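Local coordinates for protein, Family 18 Chitinase (PDB 3SIM) that probably binds chitin and hydrolyses its glycosidic linkages, as a plant family 18 glycoside hydrolase built on a TIM barrel, at residues A[215-220]-A[236-241]. Residues are numbered along the deposited sequence; the frame is centred on the assembly and turned at random.
Sequences VLISFS and DAATSL
Ile217 meets Leu241 and Ala238 with a separate branch for each, a compact example of how a barrel strand seats the helix that follows it. Its CB points from strand 215-220 toward helix 230-243, and there the side chain forks. The short branch meets the tip of Leu241, with Ile217 CG2 to Leu241 CD1 at 3.7 Å. The longer branch runs extended (chi2 177°) and sets Ile217 CD1 3.8 Å from Ala238 CB. A chi1 of 67° tucks CG1 between N and C of its own backbone and turns CG2 away from the carbonyl carbon, which lets the two methyls diverge to residues one helical turn apart. Leu241 reaches out to meet its partner, whereas the methyl of Ala238 lies along the flank of the helix. Tyr203 of helix 196-209 touches both Ile217 and Leu241, and Phe272 of helix 264-274 packs on Ala238. The strand and helix belong to the beta-alpha-beta unit completed by strand 250-253, at the interface between the barrel strands and the outer ring of helices. The closest contacts across the pair are methyl to methyl, and all three residues are buried, consistent with a contact held by shape and the exclusion of water, without directed bonds between the segments.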
ATOM      1  N   VAL A 215      -9.554   7.588   4.844  1.00  8.82           N
ATOM      2  CA  VAL A 215      -8.195   7.964   4.487  1.00  7.70           C
ATOM      3  C   VAL A 215      -7.231   7.964   5.691  1.00  8.36           C
ATOM      4  O   VAL A 215      -7.342   8.746   6.595  1.00  8.86           O
ATOM      5  CB  VAL A 215      -8.148   9.372   3.806  1.00  7.76           C
ATOM      6  CG1 VAL A 215      -6.795   9.682   3.278  1.00  8.06           C
ATOM      7  CG2 VAL A 215      -9.210   9.541   2.779  1.00  6.27           C
ATOM      8  N   LEU A 216      -6.284   7.059   5.614  1.00  8.59           N
ATOM      9  CA  LEU A 216      -5.087   7.036   6.423  1.00  9.47           C
ATOM     10  C   LEU A 216      -4.072   8.155   6.112  1.00  8.92           C
ATOM     11  O   LEU A 216      -3.924   8.614   5.018  1.00  8.68           O
ATOM     12  CB  LEU A 216      -4.359   5.687   6.433  1.00  8.99           C
ATOM     13  CG  LEU A 216      -4.903   4.250   6.525  1.00 13.05           C
ATOM     14  CD1 LEU A 216      -4.300   3.499   7.617  1.00  9.83           C
ATOM     15  CD2 LEU A 216      -6.398   4.072   6.507  1.00  9.01           C
ATOM     16  N   ILE A 217      -3.446   8.625   7.147  1.00  7.90           N
ATOM     17  CA  ILE A 217      -2.255   9.452   7.025  1.00  6.64           C
ATOM     18  C   ILE A 217      -0.972   8.610   6.890  1.00  7.62           C
ATOM     19  O   ILE A 217      -0.988   7.470   7.152  1.00  7.66           O
ATOM     20  CB  ILE A 217      -2.155  10.542   8.070  1.00  6.62           C
ATOM     21  CG1 ILE A 217      -1.955   9.945   9.468  1.00  5.87           C
ATOM     22  CG2 ILE A 217      -3.339  11.523   8.012  1.00  5.71           C
ATOM     23  CD1 ILE A 217      -1.772  10.942  10.602  1.00  5.01           C
ATOM     24  N   SER A 218       0.115   9.234   6.504  1.00  8.44           N
ATOM     25  CA  SER A 218       1.346   8.520   6.214  1.00  8.94           C
ATOM     26  C   SER A 218       2.636   9.342   6.281  1.00  9.35           C
ATOM     27  O   SER A 218       2.613  10.500   6.179  1.00  9.14           O
ATOM     28  CB  SER A 218       1.225   7.837   4.852  1.00  8.53           C
ATOM     29  OG  SER A 218       1.192   8.729   3.839  1.00  8.44           O
ATOM     30  N   PHE A 219       3.740   8.655   6.406  1.00  8.90           N
ATOM     31  CA  PHE A 219       5.078   9.195   6.265  1.00  9.97           C
ATOM     32  C   PHE A 219       6.084   8.177   5.667  1.00  9.78           C
ATOM     33  O   PHE A 219       5.866   7.018   5.714  1.00  8.54           O
ATOM     34  CB  PHE A 219       5.614   9.785   7.575  1.00  9.46           C
ATOM     35  CG  PHE A 219       5.759   8.795   8.710  1.00 10.85           C
ATOM     36  CD1 PHE A 219       6.865   8.022   8.846  1.00  8.57           C
ATOM     37  CD2 PHE A 219       4.781   8.692   9.676  1.00  9.40           C
ATOM     38  CE1 PHE A 219       6.978   7.138   9.920  1.00 10.40           C
ATOM     39  CE2 PHE A 219       4.907   7.810  10.731  1.00 12.29           C
ATOM     40  CZ  PHE A 219       5.989   7.040  10.843  1.00  9.20           C
ATOM     41  N   SER A 220       7.189   8.693   5.182  1.00  8.73           N
ATOM     42  CA  SER A 220       8.318   7.938   4.670  1.00 10.01           C
ATOM     43  C   SER A 220       9.513   8.004   5.613  1.00 11.49           C
ATOM     44  O   SER A 220       9.754   8.983   6.228  1.00 11.95           O
ATOM     45  CB  SER A 220       8.734   8.399   3.275  1.00 11.94           C
ATOM     46  OG  SER A 220      10.012   8.021   2.895  1.00 13.97           O
ATOM     47  N   ASP A 236       2.042  16.402  15.638  1.00 13.37           N
ATOM     48  CA  ASP A 236       1.129  17.488  15.953  1.00 14.69           C
ATOM     49  C   ASP A 236      -0.142  17.493  15.096  1.00 13.38           C
ATOM     50  O   ASP A 236      -1.191  17.646  15.586  1.00 12.42           O
ATOM     51  CB  ASP A 236       1.825  18.836  15.877  1.00 16.33           C
ATOM     52  CG  ASP A 236       2.946  18.949  16.873  1.00 23.80           C
ATOM     53  OD1 ASP A 236       2.848  18.359  17.925  1.00 27.86           O
ATOM     54  OD2 ASP A 236       3.941  19.560  16.591  1.00 30.32           O
ATOM     55  N   ALA A 237       0.033  17.316  13.809  1.00 12.20           N
ATOM     56  CA  ALA A 237      -1.054  17.140  12.882  1.00 11.28           C
ATOM     57  C   ALA A 237      -1.858  15.862  13.218  1.00 10.23           C
ATOM     58  O   ALA A 237      -3.029  15.879  13.238  1.00 10.79           O
ATOM     59  CB  ALA A 237      -0.528  17.099  11.507  1.00 10.94           C
ATOM     60  N   ALA A 238      -1.172  14.794  13.525  1.00  9.31           N
ATOM     61  CA  ALA A 238      -1.813  13.541  13.842  1.00  8.55           C
ATOM     62  C   ALA A 238      -2.662  13.685  15.116  1.00  9.79           C
ATOM     63  O   ALA A 238      -3.723  13.175  15.196  1.00  8.32           O
ATOM     64  CB  ALA A 238      -0.877  12.479  13.972  1.00  7.81           C
ATOM     65  N   THR A 239      -2.134  14.441  16.054  1.00  9.42           N
ATOM     66  CA  THR A 239      -2.831  14.733  17.282  1.00 11.65           C
ATOM     67  C   THR A 239      -4.149  15.522  17.086  1.00 11.61           C
ATOM     68  O   THR A 239      -5.104  15.147  17.627  1.00 11.74           O
ATOM     69  CB  THR A 239      -1.917  15.383  18.352  1.00 11.79           C
ATOM     70  OG1 THR A 239      -0.951  14.467  18.775  1.00 11.10           O
ATOM     71  CG2 THR A 239      -2.694  15.845  19.559  1.00 14.68           C
ATOM     72  N   SER A 240      -4.148  16.538  16.233  1.00 11.87           N
ATOM     73  CA  SER A 240      -5.349  17.267  15.894  1.00 11.57           C
ATOM     74  C   SER A 240      -6.384  16.344  15.229  1.00 12.22           C
ATOM     75  O   SER A 240      -7.536  16.384  15.584  1.00 12.65           O
ATOM     76  CB  SER A 240      -5.074  18.432  14.964  1.00 12.37           C
ATOM     77  OG  SER A 240      -4.294  19.397  15.551  0.50 12.51           O
ATOM     78  N   LEU A 241      -5.922  15.505  14.311  1.00 10.26           N
ATOM     79  CA  LEU A 241      -6.778  14.553  13.703  1.00 10.66           C
ATOM     80  C   LEU A 241      -7.388  13.579  14.716  1.00 10.53           C
ATOM     81  O   LEU A 241      -8.541  13.344  14.651  1.00 10.75           O
ATOM     82  CB  LEU A 241      -6.082  13.861  12.553  1.00  9.89           C
ATOM     83  CG  LEU A 241      -5.785  14.663  11.291  1.00 12.79           C
ATOM     84  CD1 LEU A 241      -5.141  13.856  10.204  1.00 11.64           C
ATOM     85  CD2 LEU A 241      -6.977  15.428  10.797  1.00 10.34           C
TER